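Local coordinates for sensor protein CzcS (PDB 5GPO), which is a zinc-responsive histidine kinase, represented here by its sensor domain, and probably belongs to a two-component regulatory system, at residues Ser74-Arg79 with Gln95-Gly100; Leu53-Ser58 with Val120-Ser125. All coordinates share one frame; numbering follows the deposited sequence.

Contact 1 (Ser74-Arg79 with Gln95-Gly100). With SO4 (sulfate ion), chain H.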
ATOM      1  N   SER B  74       7.537  13.472  -3.826  1.00 29.15           N
ATOM      2  CA  SER B  74       8.296  14.716  -3.832  1.00 22.82           C
ATOM      3  C   SER B  74       7.518  15.742  -4.640  1.00 22.78           C
ATOM      4  O   SER B  74       7.182  15.490  -5.802  1.00 27.00           O
ATOM      5  CB  SER B  74       9.700  14.518  -4.413  1.00 26.72           C
ATOM      6  OG  SER B  74      10.276  15.766  -4.796  1.00 27.96           O
ATOM      7  N   VAL B  75       7.191  16.878  -4.011  1.00 21.75           N
ATOM      8  CA  VAL B  75       6.526  17.972  -4.720  1.00 17.74           C
ATOM      9  C   VAL B  75       7.349  18.394  -5.926  1.00 21.92           C
ATOM     10  O   VAL B  75       6.823  18.571  -7.034  1.00 23.14           O
ATOM     11  CB  VAL B  75       6.285  19.161  -3.767  1.00 25.58           C
ATOM     12  CG1 VAL B  75       5.913  20.410  -4.559  1.00 25.68           C
ATOM     13  CG2 VAL B  75       5.188  18.816  -2.777  1.00 26.27           C
ATOM     14  N   ALA B  76       8.656  18.579  -5.716  1.00 25.74           N
ATOM     15  CA  ALA B  76       9.533  19.060  -6.781  1.00 26.34           C
ATOM     16  C   ALA B  76       9.648  18.042  -7.905  1.00 25.09           C
ATOM     17  O   ALA B  76       9.615  18.402  -9.087  1.00 23.89           O
ATOM     18  CB  ALA B  76      10.921  19.370  -6.219  1.00 22.81           C
ATOM     19  N   ALA B  77       9.781  16.766  -7.551  1.00 18.85           N
ATOM     20  CA  ALA B  77       9.918  15.727  -8.560  1.00 19.64           C
ATOM     21  C   ALA B  77       8.658  15.612  -9.403  1.00 25.59           C
ATOM     22  O   ALA B  77       8.738  15.516 -10.633  1.00 21.21           O
ATOM     23  CB  ALA B  77      10.236  14.395  -7.890  1.00 22.15           C
ATOM     24  N   ASN B  78       7.486  15.603  -8.753  1.00 19.89           N
ATOM     25  CA  ASN B  78       6.222  15.553  -9.485  1.00 15.36           C
ATOM     26  C   ASN B  78       6.074  16.751 -10.417  1.00 20.83           C
ATOM     27  O   ASN B  78       5.624  16.605 -11.560  1.00 20.85           O
ATOM     28  CB  ASN B  78       5.051  15.487  -8.502  1.00 18.93           C
ATOM     29  CG  ASN B  78       4.768  14.084  -8.035  1.00 28.65           C
ATOM     30  OD1 ASN B  78       5.527  13.156  -8.322  1.00 29.59           O
ATOM     31  ND2 ASN B  78       3.665  13.913  -7.312  1.00 29.37           N
ATOM     32  N   ARG B  79       6.466  17.945  -9.955  1.00 20.63           N
ATOM     33  CA  ARG B  79       6.410  19.123 -10.818  1.00 18.10           C
ATOM     34  C   ARG B  79       7.282  18.928 -12.063  1.00 18.32           C
ATOM     35  O   ARG B  79       6.835  19.178 -13.192  1.00 20.55           O
ATOM     36  CB  ARG B  79       6.834  20.361 -10.016  1.00 20.28           C
ATOM     37  CG  ARG B  79       6.758  21.680 -10.786  1.00 32.62           C
ATOM     38  CD  ARG B  79       6.999  22.894  -9.882  1.00 31.19           C
ATOM     39  NE  ARG B  79       5.908  23.101  -8.927  1.00 43.02           N
ATOM     40  CZ  ARG B  79       6.051  23.096  -7.602  1.00 41.41           C
ATOM     41  NH1 ARG B  79       7.249  22.923  -7.060  1.00 34.30           N
ATOM     42  NH2 ARG B  79       4.996  23.287  -6.818  1.00 36.39           N
ATOM     43  N   GLN B  95      11.558   9.104 -14.221  1.00 24.06           N
ATOM     44  CA  GLN B  95      12.275  10.144 -13.505  1.00 26.37           C
ATOM     45  C   GLN B  95      12.928   9.534 -12.285  1.00 32.31           C
ATOM     46  O   GLN B  95      12.243   8.934 -11.453  1.00 27.93           O
ATOM     47  CB  GLN B  95      11.334  11.265 -13.093  1.00 23.25           C
ATOM     48  CG  GLN B  95      12.024  12.357 -12.326  1.00 22.63           C
ATOM     49  CD  GLN B  95      11.030  13.206 -11.595  1.00 24.38           C
ATOM     50  OE1 GLN B  95      10.345  12.728 -10.678  1.00 26.14           O
ATOM     51  NE2 GLN B  95      10.913  14.461 -12.002  1.00 28.25           N
ATOM     52  N   SER B  96      14.244   9.667 -12.189  1.00 23.77           N
ATOM     53  CA  SER B  96      14.928   9.443 -10.932  1.00 24.95           C
ATOM     54  C   SER B  96      15.138  10.793 -10.267  1.00 28.31           C
ATOM     55  O   SER B  96      15.230  11.825 -10.938  1.00 30.08           O
ATOM     56  CB  SER B  96      16.253   8.711 -11.134  1.00 31.88           C
ATOM     57  OG  SER B  96      16.044   7.495 -11.835  1.00 39.02           O
ATOM     58  N   TRP B  97      15.156  10.789  -8.938  1.00 23.82           N
ATOM     59  CA  TRP B  97      15.208  12.030  -8.182  1.00 29.75           C
ATOM     60  C   TRP B  97      15.865  11.747  -6.844  1.00 34.59           C
ATOM     61  O   TRP B  97      15.617  10.700  -6.240  1.00 35.51           O
ATOM     62  CB  TRP B  97      13.802  12.607  -7.982  1.00 29.43           C
ATOM     63  CG  TRP B  97      13.760  14.066  -7.623  1.00 23.63           C
ATOM     64  CD1 TRP B  97      13.832  14.606  -6.365  1.00 23.67           C
ATOM     65  CD2 TRP B  97      13.626  15.164  -8.525  1.00 21.58           C
ATOM     66  NE1 TRP B  97      13.747  15.976  -6.437  1.00 25.89           N
ATOM     67  CE2 TRP B  97      13.623  16.345  -7.749  1.00 26.82           C
ATOM     68  CE3 TRP B  97      13.505  15.267  -9.915  1.00 24.28           C
ATOM     69  CZ2 TRP B  97      13.507  17.617  -8.319  1.00 21.07           C
ATOM     70  CZ3 TRP B  97      13.382  16.531 -10.484  1.00 22.38           C
ATOM     71  CH2 TRP B  97      13.389  17.692  -9.684  1.00 24.26           C
ATOM     72  N   SER B  98      16.711  12.657  -6.382  1.00 34.03           N
ATOM     73  CA  SER B  98      17.347  12.470  -5.066  1.00 41.05           C
ATOM     74  C   SER B  98      17.348  13.722  -4.243  1.00 39.25           C
ATOM     75  O   SER B  98      17.432  14.770  -4.779  1.00 35.10           O
ATOM     76  CB  SER B  98      18.784  12.023  -5.197  1.00 44.74           C
ATOM     77  OG  SER B  98      19.299  12.576  -6.349  1.00 51.05           O
ATOM     78  N   THR B  99      17.274  13.587  -2.925  1.00 50.48           N
ATOM     79  CA  THR B  99      17.340  14.755  -2.064  1.00 46.36           C
ATOM     80  C   THR B  99      17.786  14.431  -0.656  1.00 57.36           C
ATOM     81  O   THR B  99      17.442  15.115   0.316  1.00 67.58           O
ATOM     82  CB  THR B  99      15.980  15.411  -2.068  1.00 55.21           C
ATOM     83  OG1 THR B  99      15.953  16.492  -1.128  1.00 52.76           O
ATOM     84  CG2 THR B  99      14.906  14.345  -1.780  1.00 47.90           C
ATOM     85  N   GLY B 100      18.570  13.364  -0.539  1.00 60.13           N
ATOM     86  CA  GLY B 100      19.078  12.931   0.750  1.00 57.09           C
ATOM     87  C   GLY B 100      19.524  11.482   0.739  1.00 62.82           C
ATOM     88  O   GLY B 100      20.673  11.178   0.419  1.00 66.68           O
TER
HETATM   89  S   SO4 H 203      10.759  18.018  -2.221  1.00 34.50           S
HETATM   90  O1  SO4 H 203      11.817  19.015  -2.001  1.00 37.93           O
HETATM   91  O2  SO4 H 203      10.301  17.494  -0.930  1.00 34.84           O
HETATM   92  O3  SO4 H 203       9.654  18.647  -2.925  1.00 22.48           O
HETATM   93  O4  SO4 H 203      11.339  16.921  -3.005  1.00 38.60           O
HETATM   94  O   HOH W   1       7.663  12.340  -9.349  1.00 21.69           O

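Contact 2 (Leu53-Ser58 with Val120-Ser125)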
ATOM      1  N   LEU B  53       0.544   7.713  -5.403  1.00 16.24           N
ATOM      2  CA  LEU B  53      -0.107   7.875  -6.699  1.00 22.08           C
ATOM      3  C   LEU B  53      -0.821   9.214  -6.769  1.00 21.90           C
ATOM      4  O   LEU B  53      -1.625   9.542  -5.887  1.00 14.09           O
ATOM      5  CB  LEU B  53      -1.083   6.728  -6.963  1.00 16.72           C
ATOM      6  CG  LEU B  53      -1.813   6.741  -8.318  1.00 20.27           C
ATOM      7  CD1 LEU B  53      -0.816   6.788  -9.474  1.00 17.67           C
ATOM      8  CD2 LEU B  53      -2.718   5.525  -8.441  1.00 21.42           C
ATOM      9  N   SER B  54      -0.502   9.991  -7.807  1.00 18.83           N
ATOM     10  CA  SER B  54      -1.134  11.279  -8.077  0.73 18.94           C
ATOM     11  C   SER B  54      -1.802  11.225  -9.431  1.00 21.21           C
ATOM     12  O   SER B  54      -1.168  10.855 -10.432  1.00 23.34           O
ATOM     13  CB  SER B  54      -0.120  12.426  -8.063  0.73 19.42           C
ATOM     14  OG  SER B  54       0.340  12.712  -6.765  0.73 19.11           O
ATOM     15  N   ILE B  55      -3.078  11.590  -9.483  1.00 18.89           N
ATOM     16  CA  ILE B  55      -3.836  11.621 -10.720  1.00 19.41           C
ATOM     17  C   ILE B  55      -4.416  13.013 -10.867  1.00 18.51           C
ATOM     18  O   ILE B  55      -5.145  13.473  -9.983  1.00 21.59           O
ATOM     19  CB  ILE B  55      -4.924  10.543 -10.720  1.00 19.85           C
ATOM     20  CG1 ILE B  55      -4.215   9.184 -10.695  1.00 20.91           C
ATOM     21  CG2 ILE B  55      -5.846  10.696 -11.933  1.00 22.60           C
ATOM     22  CD1 ILE B  55      -5.075   8.055 -11.033  1.00 31.06           C
ATOM     23  N   LEU B  56      -4.052  13.699 -11.956  1.00 15.26           N
ATOM     24  CA  LEU B  56      -4.441  15.081 -12.222  1.00 21.90           C
ATOM     25  C   LEU B  56      -5.319  15.130 -13.460  1.00 18.79           C
ATOM     26  O   LEU B  56      -5.052  14.425 -14.437  1.00 19.99           O
ATOM     27  CB  LEU B  56      -3.221  15.977 -12.476  1.00 20.59           C
ATOM     28  CG  LEU B  56      -1.995  15.766 -11.593  1.00 25.34           C
ATOM     29  CD1 LEU B  56      -0.885  16.711 -12.004  1.00 36.33           C
ATOM     30  CD2 LEU B  56      -2.381  15.976 -10.162  1.00 20.37           C
ATOM     31  N   ASP B  57      -6.359  15.966 -13.413  1.00 19.03           N
ATOM     32  CA  ASP B  57      -7.090  16.347 -14.620  1.00 17.48           C
ATOM     33  C   ASP B  57      -6.152  17.048 -15.605  1.00 19.46           C
ATOM     34  O   ASP B  57      -5.577  18.101 -15.295  1.00 22.41           O
ATOM     35  CB  ASP B  57      -8.262  17.258 -14.226  1.00 26.96           C
ATOM     36  CG  ASP B  57      -9.346  17.354 -15.307  1.00 25.78           C
ATOM     37  OD1 ASP B  57      -9.030  17.682 -16.460  1.00 28.31           O
ATOM     38  OD2 ASP B  57     -10.527  17.116 -14.991  1.00 27.79           O
ATOM     39  N   SER B  58      -5.986  16.452 -16.795  1.00 16.42           N
ATOM     40  CA  SER B  58      -5.110  17.014 -17.818  1.00 21.17           C
ATOM     41  C   SER B  58      -5.548  18.408 -18.248  1.00 20.46           C
ATOM     42  O   SER B  58      -4.720  19.202 -18.691  1.00 17.60           O
ATOM     43  CB  SER B  58      -5.083  16.117 -19.058  1.00 17.08           C
ATOM     44  OG  SER B  58      -4.518  14.840 -18.788  1.00 25.44           O
ATOM     45  N   VAL B 120      -6.454  12.385 -17.985  1.00 20.55           N
ATOM     46  CA  VAL B 120      -5.708  12.512 -16.740  1.00 19.09           C
ATOM     47  C   VAL B 120      -4.224  12.297 -16.989  1.00 20.96           C
ATOM     48  O   VAL B 120      -3.812  11.618 -17.941  1.00 19.93           O
ATOM     49  CB  VAL B 120      -6.211  11.546 -15.631  1.00 16.72           C
ATOM     50  CG1 VAL B 120      -7.652  11.889 -15.209  1.00 20.31           C
ATOM     51  CG2 VAL B 120      -6.050  10.050 -16.035  1.00 15.77           C
ATOM     52  N   GLN B 121      -3.414  12.899 -16.125  1.00 15.93           N
ATOM     53  CA  GLN B 121      -1.987  12.628 -16.043  1.00 17.13           C
ATOM     54  C   GLN B 121      -1.742  11.853 -14.756  1.00 18.59           C
ATOM     55  O   GLN B 121      -2.236  12.246 -13.694  1.00 16.13           O
ATOM     56  CB  GLN B 121      -1.153  13.912 -16.041  1.00 18.39           C
ATOM     57  CG  GLN B 121      -1.437  14.893 -17.181  1.00 21.21           C
ATOM     58  CD  GLN B 121      -0.743  14.519 -18.479  1.00 22.66           C
ATOM     59  OE1 GLN B 121      -0.362  13.371 -18.687  1.00 28.58           O
ATOM     60  NE2 GLN B 121      -0.571  15.501 -19.360  1.00 25.52           N
ATOM     61  N   VAL B 122      -0.985  10.762 -14.857  1.00 18.11           N
ATOM     62  CA  VAL B 122      -0.814   9.801 -13.770  1.00 18.67           C
ATOM     63  C   VAL B 122       0.646   9.831 -13.362  1.00 19.17           C
ATOM     64  O   VAL B 122       1.531   9.587 -14.191  1.00 21.30           O
ATOM     65  CB  VAL B 122      -1.228   8.382 -14.188  1.00 17.20           C
ATOM     66  CG1 VAL B 122      -0.928   7.374 -13.040  1.00 19.03           C
ATOM     67  CG2 VAL B 122      -2.713   8.348 -14.579  1.00 19.70           C
ATOM     68  N   LEU B 123       0.897  10.116 -12.092  1.00 17.98           N
ATOM     69  CA  LEU B 123       2.247  10.234 -11.553  1.00 17.15           C
ATOM     70  C   LEU B 123       2.415   9.173 -10.471  1.00 19.81           C
ATOM     71  O   LEU B 123       1.853   9.301  -9.378  1.00 18.88           O
ATOM     72  CB  LEU B 123       2.486  11.637 -10.994  1.00 19.01           C
ATOM     73  CG  LEU B 123       2.235  12.802 -11.949  1.00 18.03           C
ATOM     74  CD1 LEU B 123       2.448  14.165 -11.262  1.00 17.82           C
ATOM     75  CD2 LEU B 123       3.131  12.718 -13.163  1.00 23.19           C
ATOM     76  N   LEU B 124       3.188   8.131 -10.768  1.00 18.22           N
ATOM     77  CA  LEU B 124       3.410   7.032  -9.838  1.00 18.88           C
ATOM     78  C   LEU B 124       4.848   7.064  -9.334  1.00 17.85           C
ATOM     79  O   LEU B 124       5.801   7.034 -10.127  1.00 18.37           O
ATOM     80  CB  LEU B 124       3.093   5.691 -10.506  1.00 14.15           C
ATOM     81  CG  LEU B 124       3.328   4.397  -9.725  1.00 15.51           C
ATOM     82  CD1 LEU B 124       2.441   4.298  -8.485  1.00 17.04           C
ATOM     83  CD2 LEU B 124       3.055   3.215 -10.673  1.00 18.59           C
ATOM     84  N   SER B 125       5.004   7.105  -8.017  1.00 21.15           N
ATOM     85  CA  SER B 125       6.313   7.280  -7.406  1.00 19.73           C
ATOM     86  C   SER B 125       6.591   6.135  -6.449  1.00 23.72           C
ATOM     87  O   SER B 125       5.678   5.581  -5.829  1.00 21.56           O
ATOM     88  CB  SER B 125       6.411   8.616  -6.671  1.00 21.30           C
ATOM     89  OG  SER B 125       6.383   9.703  -7.576  1.00 33.92           O
TER
HETATM   90  O   HOH W   2       2.933  10.476  -6.780  1.00 23.29           O

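Contact 1 (Ser74-Arg79 with Gln95-Gly100)
The N-terminal turn of helix 75-86 lies on the outermost strand within this chain, 93-98, of an antiparallel sheet, and A77 and W97 form the centre of the contact. W97 offers the face of its indole to the helix: A77 CB stands 3.6 Å from the centroid of the five-membered ring, 17° off its normal, a CH-pi contact, with A77 CA over the same face. A76 CB approaches the ring obliquely, 3.8 Å from W97 CZ2. Two residues earlier in the strand, the extended Q95 side chain, its CG anti to the backbone N (chi1 179°), carries its amide up to the first turn. Q95 NE2 donates to A77 O at 2.8 Å with an N-H...O angle of 157°, the acceptor lying close to the amide plane. A water donates to Q95 OE1 and makes a very short approach to N78 OD1, so oxygen and nitrogen of the Q95 amide each have a partner, favouring this orientation. S74 is the N-cap of the helix: its OG accepts from A77 N at 3.0 Å. A sulfate, probably from the crystallisation liquor, sits at the same end and accepts from A76 N through its O3 at 3.0 Å, where the helix dipole would favour an anion. Q95 and W97 pair through their backbones with S107 and L105 of strand 104-113, while N78 reaches L123 and S125 of strand 119-127.

Contact 2 (Leu53-Ser58 with Val120-Ser125)
With CG anti to the backbone N (chi1 -178°), L53 sends CD1 across to V122 CG1 at 3.6 Å; V122 meets it with the branch that is likewise anti to its own N (chi1 176°). On the same face I55 turns CG2 onto V120 CB at 3.8 Å, the two side chains crossing at a slant. The opposite face carries S54, L56, Q121 and L123, where S54 CB and L123 CB are 4.0 Å apart. Between the faces runs a regular antiparallel ladder. S54 and L123 form a hydrogen-bonded pair, with S54 N to L123 O at 2.9 Å and L123 N to S54 O at 2.8 Å; L56 and Q121 form the next, L56 N to Q121 O at 2.9 Å and Q121 N to L56 O at 2.8 Å. A water also donates to L123 O, giving that carbonyl a second donor. The bent Q121 side chain finds its polar partner in S111. Strand 63-68 lies beyond 51-57, and 104-113 beyond 119-127; helix 75-86 covers the S54, L56 and L123 face through N78, L81 and L82, and I20, L41 and L17 of the second subunit pack on L53, I55 and V122.

Overall arrangement
Both contacts involve the same sheet and the helix 75-86 that covers one of its faces. Contact 2 joins the middle strand 119-127 to its neighbour 51-57, whereas contact 1 sets the start of the helix against 93-98, the outermost strand within this chain; their centres are about 15 Å apart, and in sequence contact 1 is nested within the loop that contact 2 closes. N78 links them: N78 OD1 packs 3.6 Å from S125 OG, and N78 CG lies 4.0 Å from L123 CD1. The zinc ligands H39 and D43 belong to helix 34-47, outside both contacts; L41 of the second subunit, which packs on I55, lies between them in that subunit's sequence.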